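Local structure of MlnE (Bacillus amyloliquefaciens subsp. plantarum, 5D2E) at residues His45-Ser50 with Thr243-Arg248; Leu61-Asp66 with Ile128-Ala133; Leu148-Tyr153 with Pro186-Val191; Leu174-Asn179 with Lys208-Lys213. The protein acts as an NADPH-dependent, B-type ketoreductase part of a polyketide synthase on the macrolactin assembly line, probably reducing beta-keto groups of carrier-bound intermediates. All blocks are in the same frame, centred on the assembly; numbering follows the deposited sequence.

Contact 1: His45-Ser50 with Thr243-Arg248; sequences HEFKGS and TCYEPR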
# COMPACT_ATOMS: atom_id res chain seq x y z
N HIS A 45 20.73 -2.24 -11.72
CA HIS A 45 21.42 -3.23 -12.50
C HIS A 45 21.14 -3.05 -13.97
O HIS A 45 20.08 -2.59 -14.39
CB HIS A 45 20.94 -4.63 -12.16
CG HIS A 45 20.97 -4.91 -10.72
ND1 HIS A 45 22.07 -5.45 -10.09
CD2 HIS A 45 20.08 -4.65 -9.74
CE1 HIS A 45 21.85 -5.53 -8.80
NE2 HIS A 45 20.64 -5.06 -8.56
N GLU A 46 22.08 -3.52 -14.77
CA GLU A 46 21.92 -3.61 -16.21
C GLU A 46 21.16 -4.88 -16.51
O GLU A 46 21.39 -5.90 -15.93
CB GLU A 46 23.25 -3.65 -16.95
CG GLU A 46 24.11 -2.41 -16.76
CD GLU A 46 25.18 -2.25 -17.87
OE1 GLU A 46 25.60 -3.27 -18.47
OE2 GLU A 46 25.57 -1.08 -18.13
N PHE A 47 20.24 -4.78 -17.46
CA PHE A 47 19.42 -5.90 -17.83
C PHE A 47 20.13 -6.68 -18.91
O PHE A 47 20.41 -6.13 -19.95
CB PHE A 47 18.07 -5.44 -18.36
CG PHE A 47 17.18 -6.61 -18.69
CD1 PHE A 47 16.56 -7.30 -17.67
CD2 PHE A 47 17.08 -7.09 -19.99
CE1 PHE A 47 15.79 -8.41 -17.94
CE2 PHE A 47 16.28 -8.21 -20.27
CZ PHE A 47 15.64 -8.88 -19.24
N LYS A 48 20.39 -7.95 -18.64
CA LYS A 48 21.36 -8.75 -19.38
C LYS A 48 20.74 -9.89 -20.20
O LYS A 48 21.45 -10.60 -20.91
CB LYS A 48 22.32 -9.36 -18.34
CG LYS A 48 23.81 -9.21 -18.65
CD LYS A 48 24.55 -10.56 -18.72
CE LYS A 48 24.79 -10.97 -20.18
NZ LYS A 48 25.55 -12.24 -20.26
N GLY A 49 19.45 -10.13 -20.06
CA GLY A 49 18.86 -11.35 -20.63
C GLY A 49 19.22 -12.61 -19.85
O GLY A 49 19.80 -12.55 -18.75
N SER A 50 18.88 -13.76 -20.46
CA SER A 50 18.75 -15.05 -19.76
C SER A 50 18.36 -16.17 -20.76
O SER A 50 18.00 -15.91 -21.92
CB SER A 50 17.63 -14.96 -18.70
OG SER A 50 16.36 -14.82 -19.35
N THR A 243 10.42 -6.09 -8.65
CA THR A 243 11.46 -5.47 -9.47
C THR A 243 10.83 -4.45 -10.38
O THR A 243 9.75 -4.70 -10.97
CB THR A 243 12.18 -6.53 -10.30
OG1 THR A 243 12.64 -7.57 -9.46
CG2 THR A 243 13.37 -5.99 -11.03
N CYS A 244 11.50 -3.30 -10.58
CA CYS A 244 11.06 -2.37 -11.59
C CYS A 244 12.02 -2.48 -12.76
O CYS A 244 13.25 -2.29 -12.59
CB CYS A 244 11.03 -0.97 -11.06
SG CYS A 244 10.59 0.26 -12.34
N TYR A 245 11.47 -2.81 -13.93
CA TYR A 245 12.23 -2.99 -15.16
C TYR A 245 12.06 -1.84 -16.09
O TYR A 245 10.95 -1.38 -16.32
CB TYR A 245 11.75 -4.25 -15.89
CG TYR A 245 12.11 -5.53 -15.20
CD1 TYR A 245 13.33 -6.15 -15.39
CD2 TYR A 245 11.21 -6.13 -14.33
CE1 TYR A 245 13.67 -7.32 -14.70
CE2 TYR A 245 11.52 -7.31 -13.65
CZ TYR A 245 12.74 -7.88 -13.85
OH TYR A 245 12.99 -9.02 -13.19
N GLU A 246 13.18 -1.30 -16.55
CA GLU A 246 13.17 -0.46 -17.74
C GLU A 246 13.70 -1.38 -18.83
O GLU A 246 14.27 -2.42 -18.52
CB GLU A 246 14.09 0.76 -17.54
CG GLU A 246 13.55 1.74 -16.52
CD GLU A 246 14.51 2.84 -16.13
OE1 GLU A 246 15.52 2.98 -16.80
OE2 GLU A 246 14.17 3.57 -15.18
N PRO A 247 13.66 -0.94 -20.09
CA PRO A 247 14.20 -1.84 -21.12
C PRO A 247 15.68 -2.18 -21.01
O PRO A 247 16.04 -3.33 -21.27
CB PRO A 247 13.87 -1.09 -22.40
CG PRO A 247 12.64 -0.29 -22.03
CD PRO A 247 12.98 0.23 -20.67
N ARG A 248 16.51 -1.29 -20.48
CA ARG A 248 17.97 -1.57 -20.35
C ARG A 248 18.55 -1.75 -18.92
O ARG A 248 19.69 -2.11 -18.74
CB ARG A 248 18.73 -0.45 -21.09
CG ARG A 248 18.47 -0.49 -22.59
CD ARG A 248 19.46 0.39 -23.36
NE ARG A 248 19.37 -0.09 -24.73
CZ ARG A 248 20.25 -0.88 -25.36
NH1 ARG A 248 21.40 -1.25 -24.82
NH2 ARG A 248 19.97 -1.25 -26.60

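Contact 2: Leu61-Asp66 with Ile128-Ala133; sequences LFFCED and IIHFLA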
# COMPACT_ATOMS: atom_id res chain seq x y z
N LEU A 61 0.39 -20.65 -17.70
CA LEU A 61 -0.93 -20.07 -17.80
C LEU A 61 -0.74 -18.55 -17.82
O LEU A 61 -0.15 -18.01 -16.90
CB LEU A 61 -1.77 -20.49 -16.59
CG LEU A 61 -3.11 -19.82 -16.46
CD1 LEU A 61 -4.01 -20.12 -17.65
CD2 LEU A 61 -3.78 -20.34 -15.18
N PHE A 62 -1.25 -17.89 -18.84
CA PHE A 62 -1.02 -16.48 -19.09
C PHE A 62 -2.33 -15.81 -19.22
O PHE A 62 -3.12 -16.18 -20.10
CB PHE A 62 -0.25 -16.39 -20.45
CG PHE A 62 0.47 -15.08 -20.71
CD1 PHE A 62 -0.22 -13.90 -20.86
CD2 PHE A 62 1.84 -15.03 -20.79
CE1 PHE A 62 0.40 -12.69 -21.10
CE2 PHE A 62 2.52 -13.80 -21.03
CZ PHE A 62 1.77 -12.64 -21.18
N PHE A 63 -2.56 -14.78 -18.39
CA PHE A 63 -3.76 -13.99 -18.40
C PHE A 63 -3.39 -12.64 -19.03
O PHE A 63 -2.42 -12.00 -18.58
CB PHE A 63 -4.25 -13.72 -16.97
CG PHE A 63 -4.75 -14.93 -16.21
CD1 PHE A 63 -5.98 -15.45 -16.47
CD2 PHE A 63 -3.99 -15.51 -15.21
CE1 PHE A 63 -6.46 -16.53 -15.77
CE2 PHE A 63 -4.44 -16.63 -14.50
CZ PHE A 63 -5.71 -17.11 -14.78
N CYS A 64 -4.18 -12.19 -20.01
CA CYS A 64 -3.89 -10.93 -20.72
C CYS A 64 -5.21 -10.37 -21.12
O CYS A 64 -6.16 -11.11 -21.35
CB CYS A 64 -2.99 -11.20 -21.95
SG CYS A 64 -2.26 -9.67 -22.69
N GLU A 65 -5.30 -9.08 -21.26
CA GLU A 65 -6.58 -8.47 -21.59
C GLU A 65 -6.99 -8.84 -23.03
O GLU A 65 -8.17 -9.05 -23.31
CB GLU A 65 -6.53 -6.95 -21.35
CG GLU A 65 -7.88 -6.27 -21.16
CD GLU A 65 -8.69 -6.75 -19.93
OE1 GLU A 65 -8.28 -6.67 -18.72
OE2 GLU A 65 -9.82 -7.16 -20.22
N ASP A 66 -6.01 -9.03 -23.90
CA ASP A 66 -6.29 -9.25 -25.30
C ASP A 66 -5.23 -10.11 -25.86
O ASP A 66 -4.32 -10.62 -25.13
CB ASP A 66 -6.37 -7.87 -26.03
CG ASP A 66 -5.08 -7.07 -25.97
OD1 ASP A 66 -3.97 -7.61 -25.74
OD2 ASP A 66 -5.19 -5.85 -26.10
N ILE A 128 2.47 -19.04 -13.76
CA ILE A 128 1.33 -18.24 -14.01
C ILE A 128 1.82 -16.84 -14.26
O ILE A 128 2.64 -16.35 -13.48
CB ILE A 128 0.39 -18.14 -12.79
CG1 ILE A 128 0.09 -19.48 -12.13
CG2 ILE A 128 -0.85 -17.40 -13.15
CD1 ILE A 128 -0.33 -20.56 -13.04
N ILE A 129 1.34 -16.23 -15.36
CA ILE A 129 1.63 -14.87 -15.74
C ILE A 129 0.30 -14.10 -15.68
O ILE A 129 -0.66 -14.42 -16.33
CB ILE A 129 2.27 -14.67 -17.11
CG1 ILE A 129 3.53 -15.56 -17.29
CG2 ILE A 129 2.49 -13.18 -17.39
CD1 ILE A 129 4.63 -15.26 -16.38
N HIS A 130 0.27 -13.07 -14.83
CA HIS A 130 -0.90 -12.22 -14.75
C HIS A 130 -0.52 -10.88 -15.31
O HIS A 130 0.25 -10.10 -14.71
CB HIS A 130 -1.33 -12.10 -13.31
CG HIS A 130 -2.64 -11.41 -13.14
ND1 HIS A 130 -2.76 -10.04 -13.10
CD2 HIS A 130 -3.90 -11.90 -12.93
CE1 HIS A 130 -4.03 -9.70 -12.96
NE2 HIS A 130 -4.74 -10.81 -12.81
N PHE A 131 -1.06 -10.56 -16.49
CA PHE A 131 -0.75 -9.31 -17.13
C PHE A 131 -1.99 -8.61 -17.69
O PHE A 131 -2.18 -8.52 -18.91
CB PHE A 131 0.26 -9.56 -18.28
CG PHE A 131 0.77 -8.28 -18.99
CD1 PHE A 131 0.85 -7.08 -18.36
CD2 PHE A 131 1.20 -8.35 -20.29
CE1 PHE A 131 1.36 -5.94 -19.01
CE2 PHE A 131 1.69 -7.23 -20.95
CZ PHE A 131 1.80 -6.04 -20.29
N LEU A 132 -2.78 -8.08 -16.80
CA LEU A 132 -3.97 -7.32 -17.10
C LEU A 132 -3.79 -5.83 -16.73
O LEU A 132 -4.58 -4.99 -17.17
CB LEU A 132 -5.12 -7.78 -16.24
CG LEU A 132 -5.50 -9.24 -16.35
CD1 LEU A 132 -6.72 -9.50 -15.51
CD2 LEU A 132 -5.72 -9.67 -17.83
N ALA A 133 -2.80 -5.54 -15.89
CA ALA A 133 -2.66 -4.19 -15.26
C ALA A 133 -1.98 -3.18 -16.16
O ALA A 133 -0.72 -3.06 -16.17
CB ALA A 133 -1.93 -4.28 -13.94
O HOH W 1 -3.27 -6.82 -20.68

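Contact 3: Leu148-Tyr153 with Pro186-Val191; sequences LNKSLY and PIYNAV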
# COMPACT_ATOMS: atom_id res chain seq x y z
N LEU A 148 -8.50 -1.46 -10.09
CA LEU A 148 -8.64 -2.44 -9.01
C LEU A 148 -9.17 -3.75 -9.57
O LEU A 148 -8.68 -4.86 -9.22
CB LEU A 148 -9.54 -1.90 -7.92
CG LEU A 148 -8.94 -0.76 -7.09
CD1 LEU A 148 -10.07 0.00 -6.39
CD2 LEU A 148 -7.97 -1.34 -6.07
N ASN A 149 -10.11 -3.68 -10.50
CA ASN A 149 -10.57 -4.95 -11.14
C ASN A 149 -9.51 -5.70 -11.93
O ASN A 149 -9.50 -6.92 -11.92
CB ASN A 149 -11.81 -4.72 -11.97
CG ASN A 149 -13.00 -4.53 -11.10
OD1 ASN A 149 -13.00 -4.92 -9.93
ND2 ASN A 149 -14.01 -3.89 -11.63
N LYS A 150 -8.61 -4.96 -12.57
CA LYS A 150 -7.52 -5.55 -13.31
C LYS A 150 -6.43 -6.09 -12.45
O LYS A 150 -5.59 -6.84 -12.94
CB LYS A 150 -6.95 -4.51 -14.27
CG LYS A 150 -7.88 -4.17 -15.49
CD LYS A 150 -7.27 -2.95 -16.22
CE LYS A 150 -7.62 -2.70 -17.67
NZ LYS A 150 -9.07 -2.53 -17.84
N SER A 151 -6.41 -5.77 -11.16
CA SER A 151 -5.25 -6.06 -10.35
C SER A 151 -5.70 -6.80 -9.09
O SER A 151 -5.86 -8.02 -9.10
CB SER A 151 -4.43 -4.80 -10.04
OG SER A 151 -5.21 -3.74 -9.44
N LEU A 152 -6.00 -6.07 -8.02
CA LEU A 152 -6.41 -6.66 -6.74
C LEU A 152 -7.55 -7.63 -6.83
O LEU A 152 -7.44 -8.79 -6.37
CB LEU A 152 -6.78 -5.52 -5.75
CG LEU A 152 -7.41 -5.96 -4.40
CD1 LEU A 152 -6.36 -6.70 -3.59
CD2 LEU A 152 -8.01 -4.73 -3.72
N TYR A 153 -8.64 -7.24 -7.47
CA TYR A 153 -9.77 -8.12 -7.48
C TYR A 153 -9.60 -9.36 -8.38
O TYR A 153 -9.98 -10.46 -8.00
CB TYR A 153 -11.08 -7.39 -7.75
CG TYR A 153 -11.50 -6.47 -6.59
CD1 TYR A 153 -11.84 -6.99 -5.36
CD2 TYR A 153 -11.57 -5.11 -6.75
CE1 TYR A 153 -12.22 -6.14 -4.29
CE2 TYR A 153 -11.93 -4.26 -5.69
CZ TYR A 153 -12.27 -4.77 -4.49
OH TYR A 153 -12.61 -3.91 -3.49
N PRO A 186 -0.06 3.99 -8.38
CA PRO A 186 -0.21 3.69 -6.94
C PRO A 186 -0.99 2.44 -6.67
O PRO A 186 -0.62 1.71 -5.79
CB PRO A 186 -0.92 4.90 -6.36
CG PRO A 186 -0.99 5.92 -7.43
CD PRO A 186 -0.58 5.32 -8.74
N ILE A 187 -2.00 2.18 -7.47
CA ILE A 187 -2.80 0.97 -7.33
C ILE A 187 -2.01 -0.26 -7.78
O ILE A 187 -1.77 -1.22 -7.00
CB ILE A 187 -4.14 1.10 -8.04
CG1 ILE A 187 -5.00 2.09 -7.32
CG2 ILE A 187 -4.88 -0.22 -8.14
CD1 ILE A 187 -6.33 2.41 -7.97
N TYR A 188 -1.47 -0.20 -9.00
CA TYR A 188 -0.81 -1.40 -9.46
C TYR A 188 0.44 -1.73 -8.66
O TYR A 188 0.74 -2.89 -8.42
CB TYR A 188 -0.49 -1.30 -10.94
CG TYR A 188 -1.64 -1.17 -11.87
CD1 TYR A 188 -2.84 -1.73 -11.60
CD2 TYR A 188 -1.49 -0.55 -13.12
CE1 TYR A 188 -3.90 -1.65 -12.48
CE2 TYR A 188 -2.53 -0.48 -14.01
CZ TYR A 188 -3.74 -1.05 -13.72
OH TYR A 188 -4.80 -1.03 -14.62
N ASN A 189 1.16 -0.70 -8.21
CA ASN A 189 2.39 -0.88 -7.41
C ASN A 189 2.06 -1.53 -6.01
O ASN A 189 2.80 -2.35 -5.49
CB ASN A 189 3.03 0.52 -7.23
CG ASN A 189 4.19 0.50 -6.27
OD1 ASN A 189 4.06 1.01 -5.15
ND2 ASN A 189 5.26 -0.11 -6.65
N ALA A 190 0.88 -1.24 -5.50
CA ALA A 190 0.45 -1.76 -4.17
C ALA A 190 0.19 -3.27 -4.16
O ALA A 190 0.21 -3.91 -3.10
CB ALA A 190 -0.73 -0.98 -3.63
N VAL A 191 -0.01 -3.87 -5.32
CA VAL A 191 -0.20 -5.30 -5.40
C VAL A 191 0.88 -6.12 -4.78
O VAL A 191 0.58 -7.16 -4.25
CB VAL A 191 -0.43 -5.72 -6.86
CG1 VAL A 191 -0.45 -7.21 -7.04
CG2 VAL A 191 -1.72 -5.08 -7.39

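Contact 4: Leu174-Asn179 with Lys208-Lys213; sequences LYLYEN and KAAELK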
# COMPACT_ATOMS: atom_id res chain seq x y z
N LEU A 174 3.70 -14.56 -11.57
CA LEU A 174 4.38 -13.35 -11.94
C LEU A 174 3.33 -12.40 -12.36
O LEU A 174 2.63 -12.62 -13.35
CB LEU A 174 5.44 -13.58 -13.05
CG LEU A 174 6.12 -12.30 -13.58
CD1 LEU A 174 6.92 -11.55 -12.50
CD2 LEU A 174 7.04 -12.68 -14.75
N TYR A 175 3.18 -11.33 -11.57
CA TYR A 175 2.27 -10.26 -11.80
C TYR A 175 3.03 -9.12 -12.46
O TYR A 175 4.03 -8.68 -11.94
CB TYR A 175 1.67 -9.83 -10.47
CG TYR A 175 1.05 -8.48 -10.48
CD1 TYR A 175 -0.17 -8.22 -11.08
CD2 TYR A 175 1.74 -7.40 -9.90
CE1 TYR A 175 -0.67 -6.92 -11.12
CE2 TYR A 175 1.22 -6.11 -9.94
CZ TYR A 175 0.03 -5.88 -10.53
OH TYR A 175 -0.42 -4.56 -10.47
N LEU A 176 2.50 -8.64 -13.60
CA LEU A 176 3.07 -7.56 -14.40
C LEU A 176 2.11 -6.41 -14.55
O LEU A 176 0.93 -6.60 -14.69
CB LEU A 176 3.40 -8.04 -15.83
CG LEU A 176 4.11 -9.37 -15.95
CD1 LEU A 176 4.27 -9.88 -17.38
CD2 LEU A 176 5.45 -9.24 -15.29
N TYR A 177 2.67 -5.21 -14.51
CA TYR A 177 1.94 -4.01 -14.82
C TYR A 177 2.84 -3.03 -15.58
O TYR A 177 4.06 -3.05 -15.41
CB TYR A 177 1.39 -3.30 -13.60
CG TYR A 177 2.35 -2.73 -12.63
CD1 TYR A 177 2.93 -3.53 -11.65
CD2 TYR A 177 2.69 -1.36 -12.67
CE1 TYR A 177 3.80 -3.00 -10.71
CE2 TYR A 177 3.55 -0.82 -11.72
CZ TYR A 177 4.11 -1.65 -10.76
OH TYR A 177 4.98 -1.15 -9.84
N GLU A 178 2.20 -2.16 -16.34
CA GLU A 178 2.88 -1.18 -17.13
C GLU A 178 2.89 0.16 -16.43
O GLU A 178 1.95 0.54 -15.73
CB GLU A 178 2.22 -0.96 -18.46
CG GLU A 178 2.24 -2.16 -19.39
CD GLU A 178 1.54 -1.84 -20.71
OE1 GLU A 178 0.88 -0.78 -20.84
OE2 GLU A 178 1.72 -2.63 -21.60
N ASN A 179 3.98 0.87 -16.66
CA ASN A 179 4.13 2.24 -16.21
C ASN A 179 5.00 2.96 -17.26
O ASN A 179 5.45 2.32 -18.22
CB ASN A 179 4.72 2.32 -14.78
CG ASN A 179 4.54 3.74 -14.13
OD1 ASN A 179 3.71 4.55 -14.53
ND2 ASN A 179 5.28 3.99 -13.09
N LYS A 208 5.72 -13.06 -7.47
CA LYS A 208 6.63 -11.99 -7.89
C LYS A 208 5.88 -10.91 -8.57
O LYS A 208 4.86 -11.18 -9.19
CB LYS A 208 7.69 -12.56 -8.81
CG LYS A 208 8.38 -13.74 -8.16
CD LYS A 208 9.74 -14.12 -8.73
CE LYS A 208 9.66 -15.16 -9.84
NZ LYS A 208 11.04 -15.47 -10.30
N ALA A 209 6.40 -9.67 -8.51
CA ALA A 209 5.74 -8.51 -9.12
C ALA A 209 6.76 -7.73 -9.94
O ALA A 209 7.92 -7.63 -9.54
CB ALA A 209 5.10 -7.61 -8.10
N ALA A 210 6.38 -7.28 -11.13
CA ALA A 210 7.35 -6.61 -12.01
C ALA A 210 6.64 -5.43 -12.72
O ALA A 210 5.57 -5.60 -13.31
CB ALA A 210 7.96 -7.56 -12.99
N GLU A 211 7.23 -4.25 -12.59
CA GLU A 211 6.80 -3.06 -13.24
C GLU A 211 7.55 -3.00 -14.58
O GLU A 211 8.79 -3.26 -14.68
CB GLU A 211 7.14 -1.83 -12.40
CG GLU A 211 6.81 -0.52 -13.08
CD GLU A 211 7.05 0.72 -12.21
OE1 GLU A 211 6.83 0.59 -11.04
OE2 GLU A 211 7.34 1.81 -12.69
N LEU A 212 6.78 -2.78 -15.61
CA LEU A 212 7.33 -2.66 -16.96
C LEU A 212 7.28 -1.18 -17.33
O LEU A 212 6.25 -0.67 -17.82
CB LEU A 212 6.55 -3.53 -17.96
CG LEU A 212 6.38 -5.01 -17.58
CD1 LEU A 212 5.35 -5.68 -18.45
CD2 LEU A 212 7.69 -5.74 -17.64
N LYS A 213 8.38 -0.47 -17.07
CA LYS A 213 8.38 0.98 -17.28
C LYS A 213 9.02 1.38 -18.61
O LYS A 213 10.22 1.22 -18.80
CB LYS A 213 9.10 1.71 -16.15
CG LYS A 213 8.97 3.22 -16.28
CD LYS A 213 9.25 4.04 -15.06
CE LYS A 213 10.59 3.83 -14.49
NZ LYS A 213 10.60 4.63 -13.17

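Contact 1: His45-Ser50 with Thr243-Arg248
The rings of Phe47 and Tyr245 meet at a slant, neither squarely face to face nor edge to face. The closest atoms are Phe47 CE1 and Tyr245 CE1, 4.0 Å apart. Phe47 CD1 is almost as near to the same tyrosine atom. Gly49 N sits 3.7 Å above one face of the Phe47 ring, offset toward the rim. On the Tyr245 ring, Thr243 CG2 lies 3.4 Å above one face, again off centre. The carbonyl O of Pro247 approaches the Phe47 ring obliquely, 4.1 Å from its CD2. Phe47 CG is anti to the backbone N (chi1 -177°), which points the ring toward Tyr245. Phe231 of helix 222-233 adds a third ring at an angle to Phe47.

A single backbone hydrogen bond joins the two segments. Phe47 N donates to Arg248 O over 3.0 Å with an N-H...O angle of 174°. The donor stands above the carbonyl plane rather than within it. Tyr245 OH bonds to Glu232, also on helix 222-233, so the polar end of the ring is held there.

The residues lie where strand 35-46 runs into a loop and where strand 242-245 turns into strand 249-257. The bond therefore ties the end of strand 35-46 to the turn between the antiparallel strands 242-245 and 249-257. The chemistry is mixed: one nearly straight backbone bond holds Phe47 to Arg248, and the slanted ring contact beside it is apolar, with Pro247 O at its margin.

Contact 2: Leu61-Asp66 with Ile128-Ala133
Phe62 and Ile129 are turned so that the isoleucine lies over a ring face. Ile129 CG2 is 3.9 Å from the centroid of the Phe62 ring and 18° off its normal, a CH-pi contact. With chi1 at -162° the Phe62 ring leans across its neighbour. The ring of Phe131 follows on the same side of the sheet. It turns an edge toward Phe62 CZ, and Cys64 SG approaches it obliquely, a sulfur-aromatic contact.

On the other side, Leu61 and Ile128 lie alongside each other and point the same way, with Leu61 CB 3.8 Å from Ile128 CD1. Ile128 CG2 also meets the edge of the Phe63 ring, 3.9 Å from CE2.

The two strands are parallel and three backbone hydrogen bonds join them. Ile129 N donates to Leu61 O, Phe63 N to Ile129 O (2.8 Å), and Phe131 N to Phe63 O. Beyond this a water bridges the strands, accepting from Glu65 N (3.1 Å) and donating to Phe131 O (2.7 Å).

Helix 141-164 covers the Phe63 side, where His130 NE2 bonds to Ser154. These are neighbouring parallel strands of a Rossmann-like domain, consistent with the structural subdomain of a ketoreductase.

Contact 3: Leu148-Tyr153 with Pro186-Val191
Ser151 sits against the edge of the Tyr188 ring, with OG 3.8 Å from CD1 and in the plane of the ring. Its CB touches the same ring atom and also packs on Val191 CG2, 3.8 Å away. The hydroxyl further faces Ile187 CG2. The serine thus fills the middle of the interface as a small group between three larger ones. Its OG stands between the backbone N and the carbonyl carbon (chi1 54°), a position from which it also bonds to Gln147 O, one turn back. That bond satisfies the buried hydroxyl within its own helix.

Leu148 and Ile187 meet at about a right angle, with Leu148 CD2 3.9 Å from Ile187 CG2. On the other side of Ser151, the stem of Lys150 runs past the phenol end of Tyr188. Lys150 CD comes within 3.5 Å of Tyr188 OH, while the rest of the lysine leads away. That hydroxyl is hydrogen-bonded to Ala134 O, so the ring is tied down at its far end.

Helix 141-164 has a wider pi-type turn at 149-153. Leu148 O accepts from both Ser151 N (3.1 Å) and Tyr153 N (3.0 Å), which reach it from opposite faces of its plane.

The segments run nearly parallel, 17° apart, with axes 9.2 Å apart at closest approach. Helices 141-164 and 186-201 pack side by side against the parallel strands of the structural subdomain. Tyr188 O bonds to Tyr175 on strand 171-180. Phe423 of helix 419-437 lies against Leu148 and Leu152, and connects the pair to the NADP-binding half of the protein.

Contact 4: Leu174-Asn179 with Lys208-Lys213
Tyr177 and Glu211 are brought together by their first torsions. Tyr177 CG lies between the backbone N and the carbonyl carbon (chi1 65°), which folds the ring over the neighbouring strand. Glu211 CG is anti to its N (chi1 175°), and the chain continues extended under the ring. Glu211 CA sits over one ring face, 4.0 Å from the centroid, a CH-pi contact. The ring and carboxylate planes are 44° apart.

The carboxylate is shared by two donors. Tyr177 OH gives a weak bond to Glu211 OE1 (2.8 Å). Asn179 ND2 donates to Glu211 OE2 (3.0 Å), arriving from above the carboxylate plane while the oxygen stays close to the amide plane. Asn179 ND2 also bonds to Glu183 O. These donors would probably stabilise a negative charge on the buried Glu211.

The other face carries apolar contacts: Leu176 CD2 on Ala210 CB (3.8 Å) and Leu176 CB on Leu212 CD1 (4.0 Å). Five backbone bonds join the parallel strands, from Tyr175 N to Lys208 O (2.9 Å) through to Asn179 N to Leu212 O.

The pair forms the strands of a beta-alpha-beta unit whose helix, 186-201, covers the Tyr175 and Tyr177 side. Strand 127-133 flanks strand 171-180, and strand 242-245 flanks strand 205-214.

From the N terminus, strand 35-46 opens contact 1, which closes only at 243-248 and so spans the other three. Within this long loop, contact 2 comes first: it closes at 128-133, before contact 3 opens. Contacts 3 and 4 cross, because 174-179 precedes 186-191 and 208-213 follows it. Strands 127-133 and 171-180 are neighbours, so contacts 2 and 4 share one sheet, to which strand 242-245 of contact 1 adds beside 205-214. The two helices of contact 3 lie on that sheet and touch both contacts 2 and 4. Together the four tie sheet, helices and closing strands into the structural subdomain.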